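Side-chain contacts in putative mandelate racemase (Salmonella typhimurium, PDB 2O56), which is of unknown physiological function but binds magnesium and, as a member of the enolase superfamily, may act as a hydro-lyase: residues M72-I77 against G302-K307; E79-K84 against A97-I102; D108-A113 against Y119-G124; H336-T339 against N343-I346. One frame throughout, in Å; residues are numbered along the deposited sequence. Where two conformers were deposited one is given.

Contact 1. Residues M72-I77 against G302-K307; sequences MNNEAI and GITEVK
N74, in the first turn of helix 74-83, hands an amide N-H to the hydroxyl of T304 near the start of helix 302-314. The bond runs from N74 ND2 to T304 OG1 over 3.0 Å, with an angle of 153° at the hydrogen, and the hydroxyl lies slightly out of the asparagine amide plane. Both torsions explain the meeting. N74 holds CG between its own backbone N and carbonyl carbon (chi1 58°), which turns the short amide across the gap toward the other helix. T304 keeps OG1 beside its backbone N (chi1 -54°), which places CG2 anti to that N, still facing the other helix. That methyl is used as well: it lies 3.7 Å from N74 ND2 and the same distance from E75 OE2, packing against the carboxylate end of E75, whose chain bends at chi2. A branched residue with one polar and one apolar arm suits this place, where an amide and a carboxylate converge.

The polar ends have further partners. T304 OG1 also bonds D103 OD1 and W107 NE1 of helix 93-114, while N74 OD1 takes K110 NZ. E75 pairs with K308 of its own chain and with K307 of a second subunit. The site thus joins the N-terminal capping domain to the barrel and reaches the subunit interface. With N-H groups of N74 and W107 both directed at OG1, the hydroxyl proton is probably left for the D103 carboxylate, which would fix the rotation of the buried T304 side chain.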
# COMPACT_ATOMS: atom_id res chain seq x y z
N MET A 72 15.05 -30.26 -29.94
CA MET A 72 16.10 -29.38 -29.41
C MET A 72 15.57 -28.04 -28.92
O MET A 72 16.19 -27.40 -28.08
CB MET A 72 17.24 -29.20 -30.44
CG MET A 72 17.89 -30.55 -30.86
SD MET A 72 18.65 -31.43 -29.46
CE MET A 72 20.02 -30.29 -29.27
N ASN A 73 14.40 -27.64 -29.43
CA ASN A 73 13.78 -26.35 -29.16
C ASN A 73 12.87 -26.42 -27.93
O ASN A 73 11.67 -26.19 -28.02
CB ASN A 73 12.97 -25.85 -30.39
CG ASN A 73 13.81 -25.80 -31.65
OD1 ASN A 73 15.02 -25.79 -31.57
ND2 ASN A 73 13.16 -25.75 -32.82
N ASN A 74 13.44 -26.75 -26.78
CA ASN A 74 12.61 -26.88 -25.59
C ASN A 74 11.90 -25.58 -25.21
O ASN A 74 10.77 -25.62 -24.73
CB ASN A 74 13.43 -27.42 -24.39
CG ASN A 74 14.62 -26.53 -24.06
OD1 ASN A 74 15.60 -26.48 -24.79
ND2 ASN A 74 14.54 -25.81 -22.94
N GLU A 75 12.54 -24.43 -25.43
CA GLU A 75 11.93 -23.14 -25.07
C GLU A 75 10.68 -22.91 -25.89
O GLU A 75 9.62 -22.55 -25.37
CB GLU A 75 12.91 -21.97 -25.29
CG GLU A 75 14.04 -21.84 -24.24
CD GLU A 75 13.59 -21.27 -22.89
OE1 GLU A 75 12.49 -20.71 -22.79
OE2 GLU A 75 14.35 -21.37 -21.90
N ALA A 76 10.79 -23.13 -27.19
CA ALA A 76 9.66 -22.96 -28.11
C ALA A 76 8.56 -23.98 -27.83
O ALA A 76 7.39 -23.64 -27.94
CB ALA A 76 10.13 -23.05 -29.56
N ILE A 77 8.93 -25.20 -27.48
CA ILE A 77 7.93 -26.23 -27.24
C ILE A 77 7.19 -25.90 -25.92
O ILE A 77 5.98 -26.01 -25.85
CB ILE A 77 8.53 -27.66 -27.23
CG1 ILE A 77 8.82 -28.12 -28.66
CG2 ILE A 77 7.62 -28.66 -26.52
CD1 ILE A 77 9.97 -29.10 -28.78
N GLY A 302 8.63 -28.85 -15.31
CA GLY A 302 9.73 -29.53 -16.01
C GLY A 302 11.04 -28.82 -15.78
O GLY A 302 11.12 -27.87 -14.99
N ILE A 303 12.08 -29.26 -16.47
CA ILE A 303 13.41 -28.67 -16.27
C ILE A 303 13.49 -27.22 -16.75
O ILE A 303 14.11 -26.36 -16.11
CB ILE A 303 14.47 -29.52 -16.97
CG1 ILE A 303 14.59 -30.89 -16.27
CG2 ILE A 303 15.78 -28.83 -16.98
CD1 ILE A 303 15.16 -31.97 -17.17
N THR A 304 12.86 -26.94 -17.89
CA THR A 304 12.91 -25.60 -18.46
C THR A 304 12.37 -24.55 -17.48
O THR A 304 13.01 -23.52 -17.24
CB THR A 304 12.17 -25.53 -19.79
OG1 THR A 304 12.68 -26.55 -20.65
CG2 THR A 304 12.37 -24.17 -20.46
N GLU A 305 11.22 -24.85 -16.89
CA GLU A 305 10.52 -23.91 -16.03
C GLU A 305 11.07 -23.94 -14.60
O GLU A 305 11.20 -22.88 -13.97
CB GLU A 305 9.01 -24.18 -16.03
CG GLU A 305 8.22 -23.11 -15.30
CD GLU A 305 8.07 -21.81 -16.08
OE1 GLU A 305 8.56 -21.71 -17.24
OE2 GLU A 305 7.47 -20.88 -15.53
N VAL A 306 11.38 -25.12 -14.08
CA VAL A 306 11.89 -25.15 -12.70
C VAL A 306 13.25 -24.44 -12.54
O VAL A 306 13.48 -23.75 -11.54
CB VAL A 306 11.81 -26.57 -12.06
CG1 VAL A 306 12.54 -26.62 -10.72
CG2 VAL A 306 10.32 -26.96 -11.84
N LYS A 307 14.14 -24.56 -13.53
CA LYS A 307 15.36 -23.75 -13.53
C LYS A 307 15.02 -22.26 -13.41
O LYS A 307 15.64 -21.54 -12.66
CB LYS A 307 16.21 -24.01 -14.78
CG LYS A 307 17.55 -23.29 -14.82
CD LYS A 307 18.47 -23.75 -13.68
CE LYS A 307 19.87 -23.11 -13.79
NZ LYS A 307 19.83 -21.62 -14.04

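Contact 2. Residues E79-K84 against A97-I102; sequences EKMLKK and AAMSGI
M81 and M99 interdigitate between the two arms of an antiparallel helical hairpin, helices 74-83 and 93-114 of the N-terminal capping domain. The short axes of 79-83 and 97-102 come within 11.0 Å and run at 163° to each other, a spacing that long, unbranched methionines can fill from both sides. Their side chains slide past one another in opposite directions. Each is straight at chi2 and turns only at its thioether end; in M81 this bend (chi3 -73°) folds the methyl back on the partner helix, where CE rests 3.6 Å from the backbone O of M99. Beside it, the branch methyl CG2 of I102 lies 4.0 Å from M81 CE, so the tip of M81 rests against both a carbonyl and a branch methyl of helix 93-114. In the conformer given for M99, one of two deposited, its CE returns the contact at 3.7 Å from M81 CB and also approaches the backbone of L82. Flexible sulfur chains with no polar demand fit such a buried seam, and I102 extends it toward helix 52-66 and strand 28-34.

L82 borders the seam and also packs on W277 and W279, and on L253 of a third subunit. On the far side, to which E79 points, the helix is more open, though P342 of a second subunit covers E79 in part and M251 of a third K83. E79 and K83, one turn apart, form a salt bridge in which K83 NZ stands 3.1 Å from E79 OE2, above the carboxylate plane, 39° out of it.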
# COMPACT_ATOMS: atom_id res chain seq x y z
N GLU A 79 6.65 -22.95 -24.58
CA GLU A 79 5.77 -21.82 -24.79
C GLU A 79 4.59 -22.18 -25.71
O GLU A 79 3.53 -21.59 -25.61
CB GLU A 79 6.57 -20.63 -25.35
CG GLU A 79 5.77 -19.34 -25.52
CD GLU A 79 5.73 -18.45 -24.28
OE1 GLU A 79 6.18 -18.88 -23.19
OE2 GLU A 79 5.26 -17.31 -24.40
N LYS A 80 4.78 -23.13 -26.61
CA LYS A 80 3.66 -23.67 -27.37
C LYS A 80 2.67 -24.39 -26.47
O LYS A 80 1.46 -24.25 -26.62
CB LYS A 80 4.14 -24.62 -28.47
CG LYS A 80 3.08 -24.94 -29.51
CD LYS A 80 3.60 -26.01 -30.49
CE LYS A 80 2.44 -26.55 -31.33
NZ LYS A 80 2.89 -27.37 -32.49
N MET A 81 3.19 -25.18 -25.53
CA MET A 81 2.31 -25.86 -24.59
C MET A 81 1.56 -24.86 -23.70
O MET A 81 0.37 -25.07 -23.37
CB MET A 81 3.07 -26.91 -23.79
CG MET A 81 3.58 -28.10 -24.66
SD MET A 81 4.10 -29.47 -23.62
CE MET A 81 5.66 -28.92 -22.89
N LEU A 82 2.23 -23.77 -23.35
CA LEU A 82 1.58 -22.69 -22.60
C LEU A 82 0.52 -21.97 -23.43
O LEU A 82 -0.58 -21.76 -22.96
CB LEU A 82 2.61 -21.67 -22.08
CG LEU A 82 2.07 -20.42 -21.37
CD1 LEU A 82 1.26 -20.79 -20.16
CD2 LEU A 82 3.19 -19.45 -21.00
N LYS A 83 0.88 -21.60 -24.67
CA LYS A 83 0.17 -20.54 -25.43
C LYS A 83 -0.79 -21.04 -26.51
O LYS A 83 -1.72 -20.31 -26.89
CB LYS A 83 1.16 -19.58 -26.11
CG LYS A 83 1.93 -18.62 -25.16
CD LYS A 83 0.96 -17.71 -24.41
CE LYS A 83 1.71 -16.74 -23.47
NZ LYS A 83 2.55 -15.80 -24.25
N LYS A 84 -0.57 -22.25 -27.02
CA LYS A 84 -1.33 -22.72 -28.19
C LYS A 84 -2.32 -23.84 -27.88
O LYS A 84 -2.87 -24.45 -28.78
CB LYS A 84 -0.38 -23.13 -29.33
CG LYS A 84 0.54 -22.03 -29.78
CD LYS A 84 -0.26 -20.91 -30.46
CE LYS A 84 0.52 -20.26 -31.57
NZ LYS A 84 0.03 -18.88 -31.78
N ALA A 97 1.85 -30.97 -14.88
CA ALA A 97 2.55 -32.26 -14.72
C ALA A 97 2.76 -33.00 -16.04
O ALA A 97 3.80 -33.63 -16.27
CB ALA A 97 1.84 -33.15 -13.69
N ALA A 98 1.79 -32.90 -16.93
CA ALA A 98 1.97 -33.43 -18.28
C ALA A 98 2.98 -32.68 -19.13
O ALA A 98 3.77 -33.31 -19.82
CB ALA A 98 0.64 -33.55 -19.01
N MET A 99 2.97 -31.35 -19.06
CA MET A 99 4.01 -30.51 -19.67
C MET A 99 5.38 -30.90 -19.17
O MET A 99 6.34 -30.92 -19.93
CB MET A 99 3.79 -29.03 -19.31
CG MET A 99 2.80 -28.29 -20.17
SD MET A 99 2.53 -26.65 -19.48
CE MET A 99 3.82 -25.72 -20.33
N SER A 100 5.47 -31.16 -17.87
CA SER A 100 6.73 -31.43 -17.19
C SER A 100 7.34 -32.74 -17.69
O SER A 100 8.53 -32.78 -17.98
CB SER A 100 6.50 -31.53 -15.67
OG SER A 100 5.88 -30.35 -15.18
N GLY A 101 6.52 -33.79 -17.78
CA GLY A 101 6.97 -35.07 -18.29
C GLY A 101 7.60 -34.94 -19.66
O GLY A 101 8.68 -35.46 -19.89
N ILE A 102 6.90 -34.23 -20.54
CA ILE A 102 7.37 -33.96 -21.90
C ILE A 102 8.66 -33.17 -21.90
O ILE A 102 9.61 -33.52 -22.61
CB ILE A 102 6.29 -33.24 -22.70
CG1 ILE A 102 5.17 -34.25 -23.04
CG2 ILE A 102 6.84 -32.63 -23.98
CD1 ILE A 102 3.96 -33.63 -23.63

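Contact 3. Residues D108-A113 against Y119-G124; sequences DIKGKA and YKMLGG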
# COMPACT_ATOMS: atom_id res chain seq x y z
N ASP A 108 16.45 -34.85 -21.84
CA ASP A 108 17.14 -36.15 -21.91
C ASP A 108 17.69 -36.33 -23.33
O ASP A 108 18.87 -36.64 -23.52
CB ASP A 108 16.16 -37.26 -21.55
CG ASP A 108 16.85 -38.59 -21.28
OD1 ASP A 108 18.02 -38.61 -20.82
OD2 ASP A 108 16.22 -39.63 -21.53
N ILE A 109 16.84 -36.08 -24.33
CA ILE A 109 17.26 -36.07 -25.74
C ILE A 109 18.41 -35.12 -26.04
O ILE A 109 19.32 -35.46 -26.79
CB ILE A 109 16.07 -35.71 -26.69
CG1 ILE A 109 15.12 -36.91 -26.80
CG2 ILE A 109 16.59 -35.32 -28.08
CD1 ILE A 109 13.74 -36.59 -27.31
N LYS A 110 18.36 -33.93 -25.45
CA LYS A 110 19.35 -32.89 -25.72
C LYS A 110 20.70 -33.33 -25.16
O LYS A 110 21.72 -33.18 -25.81
CB LYS A 110 18.89 -31.57 -25.08
CG LYS A 110 19.68 -30.35 -25.45
CD LYS A 110 19.51 -29.22 -24.41
CE LYS A 110 18.08 -28.74 -24.33
NZ LYS A 110 17.62 -28.33 -25.71
N GLY A 111 20.68 -33.89 -23.95
CA GLY A 111 21.89 -34.46 -23.35
C GLY A 111 22.49 -35.62 -24.12
O GLY A 111 23.71 -35.66 -24.34
N LYS A 112 21.63 -36.55 -24.54
CA LYS A 112 22.08 -37.72 -25.28
C LYS A 112 22.69 -37.35 -26.63
O LYS A 112 23.71 -37.93 -27.03
CB LYS A 112 20.93 -38.71 -25.46
CG LYS A 112 20.47 -39.29 -24.16
CD LYS A 112 19.25 -40.14 -24.33
CE LYS A 112 19.18 -41.17 -23.22
NZ LYS A 112 17.77 -41.65 -23.01
N ALA A 113 22.06 -36.40 -27.31
CA ALA A 113 22.56 -35.81 -28.55
C ALA A 113 23.94 -35.17 -28.44
O ALA A 113 24.72 -35.20 -29.39
CB ALA A 113 21.56 -34.80 -29.09
N TYR A 119 23.17 -31.84 -15.56
CA TYR A 119 23.70 -30.78 -14.70
C TYR A 119 24.61 -29.80 -15.43
O TYR A 119 24.57 -28.60 -15.17
CB TYR A 119 24.35 -31.34 -13.40
CG TYR A 119 25.71 -31.98 -13.59
CD1 TYR A 119 26.88 -31.21 -13.55
CD2 TYR A 119 25.84 -33.35 -13.83
CE1 TYR A 119 28.15 -31.79 -13.73
CE2 TYR A 119 27.12 -33.94 -14.00
CZ TYR A 119 28.25 -33.15 -13.96
OH TYR A 119 29.51 -33.71 -14.14
N LYS A 120 25.40 -30.30 -16.38
CA LYS A 120 26.31 -29.46 -17.15
C LYS A 120 25.55 -28.54 -18.12
O LYS A 120 25.96 -27.42 -18.35
CB LYS A 120 27.30 -30.33 -17.94
CG LYS A 120 28.42 -30.89 -17.15
CD LYS A 120 29.42 -31.60 -18.05
CE LYS A 120 30.70 -31.86 -17.29
NZ LYS A 120 31.72 -32.56 -18.12
N MET A 121 24.43 -29.03 -18.66
CA MET A 121 23.56 -28.20 -19.47
C MET A 121 22.77 -27.19 -18.65
O MET A 121 22.29 -26.21 -19.19
CB MET A 121 22.59 -29.07 -20.26
CG MET A 121 23.27 -30.14 -21.11
SD MET A 121 22.08 -30.92 -22.20
CE MET A 121 21.21 -31.93 -21.04
N LEU A 122 22.65 -27.42 -17.34
CA LEU A 122 22.00 -26.46 -16.45
C LEU A 122 23.00 -25.49 -15.80
O LEU A 122 22.64 -24.72 -14.91
CB LEU A 122 21.19 -27.22 -15.38
CG LEU A 122 19.96 -27.99 -15.88
CD1 LEU A 122 19.31 -28.72 -14.76
CD2 LEU A 122 18.95 -27.03 -16.58
N GLY A 123 24.26 -25.54 -16.22
CA GLY A 123 25.26 -24.61 -15.72
C GLY A 123 26.34 -25.17 -14.80
O GLY A 123 27.11 -24.41 -14.20
N GLY A 124 26.40 -26.49 -14.71
CA GLY A 124 27.60 -27.16 -14.23
C GLY A 124 27.49 -27.64 -12.80
O GLY A 124 26.40 -27.75 -12.25
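M121 points its thioether at K110 and G111, and these three residues make up nearly all of the contact. The methionine methyl lies directly on the helix backbone: M121 CE is 3.5 Å from G111 CA, and the sulfur follows close behind, 3.7 Å from the same G111 CA. G111, having no side chain, bares its main chain to the methyl. M121 reaches it with a chain straight at chi2 that bends at chi3 (-74°), laying CE along helix 93-114. Across the sulfur runs the aliphatic part of K110, whose CD is 3.8 Å from M121 SD. The lysine starts with CG opposite its backbone N, then turns at chi3 and chi4, so that its methylenes serve the apolar contact while the ammonium goes elsewhere, to N74 and, as a cation-pi partner, to W107.

M121 closes the short helix 118-121, which ends in a Schellman motif: G124 N bonds Y119 O at 2.8 Å, and G123 N makes a longer, weak bond to K120 O. G123 takes the positive phi (110°) that this motif demands at its C-prime position and that glycine adopts readily. Together the helix end and helix 93-114 face a second subunit, whose W114 packs on M121 and whose K120 packs on K110. On the side of helix 93-114 turned from M121, K112 NZ forms a salt bridge with D108 OD2 (2.9 Å).

Contact 4. Residues H336-T339 against N343-I346; sequences HMET and NFVI
The F344 ring and the E338 carboxylate are the two flat groups here, their planes 67° apart. One ring face carries the backbone N of I346, 3.5 Å above the plane and shifted toward the rim. E338 approaches the ring obliquely on the CD1-CE1 side, running its whole chain past it: F344 CD1 is 3.5 Å from E338 CB, and F344 CE1 is 3.5 Å from E338 CD. The glutamate lies extended beyond CG, so that CB, CG and the carboxylate carbon all lie against CD1 and CE1 in turn. F344 swings to meet it with CG opposite the backbone N (chi1 167°), and its CB also nears the backbone O of E338, at 3.8 Å. An aromatic ring suits this place because it offers apolar surface to the methylenes and one side of the carboxylate of a buried glutamate without asking for a bond.

The acid itself is provided for outside the contact: E338 OE1 bonds H347 ND1, and OE2 has a weak bond from I322 N.

The contact lies across the turn from helix 328-340 into strand 347-350 of the barrel domain. F344 leans on I130 of strand 130-135, beside which strand 347-350 runs parallel, and the I346 side chain lies about 8 Å from that of the magnesium ligand E247. Toward helix 302-314, M337 packs on I303 and V306, while H336 faces helix 118-121.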
# COMPACT_ATOMS: atom_id res chain seq x y z
N HIS A 336 20.32 -33.49 -10.71
CA HIS A 336 20.89 -32.58 -11.68
C HIS A 336 20.59 -31.10 -11.41
O HIS A 336 21.48 -30.25 -11.49
CB HIS A 336 20.40 -32.95 -13.09
CG HIS A 336 21.01 -34.21 -13.63
ND1 HIS A 336 22.31 -34.28 -14.09
CD2 HIS A 336 20.49 -35.46 -13.79
CE1 HIS A 336 22.57 -35.51 -14.49
NE2 HIS A 336 21.48 -36.25 -14.32
N MET A 337 19.34 -30.80 -11.11
CA MET A 337 18.95 -29.41 -10.82
C MET A 337 19.68 -28.97 -9.57
O MET A 337 20.27 -27.90 -9.53
CB MET A 337 17.44 -29.32 -10.61
CG MET A 337 16.86 -27.86 -10.51
SD MET A 337 16.92 -26.94 -12.06
CE MET A 337 15.67 -27.79 -13.02
N GLU A 338 19.63 -29.80 -8.54
CA GLU A 338 20.18 -29.44 -7.24
C GLU A 338 21.71 -29.31 -7.28
O GLU A 338 22.31 -28.69 -6.41
CB GLU A 338 19.73 -30.44 -6.19
CG GLU A 338 18.22 -30.39 -5.95
CD GLU A 338 17.69 -31.53 -5.10
OE1 GLU A 338 18.21 -32.65 -5.21
OE2 GLU A 338 16.72 -31.30 -4.33
N THR A 339 22.34 -29.91 -8.30
CA THR A 339 23.78 -29.84 -8.48
C THR A 339 24.19 -28.51 -9.06
O THR A 339 25.21 -27.94 -8.66
CB THR A 339 24.30 -30.99 -9.39
OG1 THR A 339 24.04 -32.24 -8.76
CG2 THR A 339 25.79 -30.89 -9.64
N ASN A 343 21.34 -21.88 -5.20
CA ASN A 343 20.53 -21.72 -4.02
C ASN A 343 19.85 -23.00 -3.51
O ASN A 343 18.68 -23.00 -3.14
CB ASN A 343 19.54 -20.56 -4.16
CG ASN A 343 18.69 -20.66 -5.41
OD1 ASN A 343 19.14 -21.11 -6.47
ND2 ASN A 343 17.45 -20.19 -5.30
N PHE A 344 20.60 -24.08 -3.48
CA PHE A 344 20.11 -25.37 -3.01
C PHE A 344 20.23 -25.40 -1.48
O PHE A 344 21.23 -24.92 -0.96
CB PHE A 344 20.97 -26.47 -3.62
CG PHE A 344 20.78 -27.82 -3.00
CD1 PHE A 344 19.64 -28.56 -3.23
CD2 PHE A 344 21.76 -28.35 -2.16
CE1 PHE A 344 19.48 -29.80 -2.66
CE2 PHE A 344 21.61 -29.60 -1.60
CZ PHE A 344 20.47 -30.32 -1.84
N VAL A 345 19.26 -26.00 -0.81
CA VAL A 345 19.38 -26.35 0.60
C VAL A 345 19.52 -27.83 0.95
O VAL A 345 20.46 -28.18 1.56
CB VAL A 345 18.36 -25.66 1.53
CG1 VAL A 345 16.97 -25.83 1.10
CG2 VAL A 345 18.54 -26.10 3.02
N ILE A 346 18.55 -28.64 0.59
CA ILE A 346 18.53 -30.06 0.98
C ILE A 346 17.70 -30.88 -0.01
O ILE A 346 16.87 -30.32 -0.74
CB ILE A 346 18.12 -30.24 2.48
CG1 ILE A 346 18.63 -31.57 3.06
CG2 ILE A 346 16.63 -30.00 2.71
CD1 ILE A 346 18.52 -31.65 4.60

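Contacts 1, 2 and 3 cluster on one side of the chain's centre, where the N-terminal capping domain meets the barrel. Contacts 1 and 2 share helix 74-83 with centres 9 Å apart, and contacts 2 and 3 share helix 93-114 at 19 Å. Along the chain, contacts 2 and 3 follow each other inside the long loop that contact 1 closes; contact 4 comes after it. Contact 4, wholly within the barrel domain, touches contact 1 through M337 and contact 3 through H336, whose ND1 accepts a hydrogen bond from Y119 N. Together the contacts run from helices at subunit interfaces, across the domain boundary, to a turn near the magnesium site.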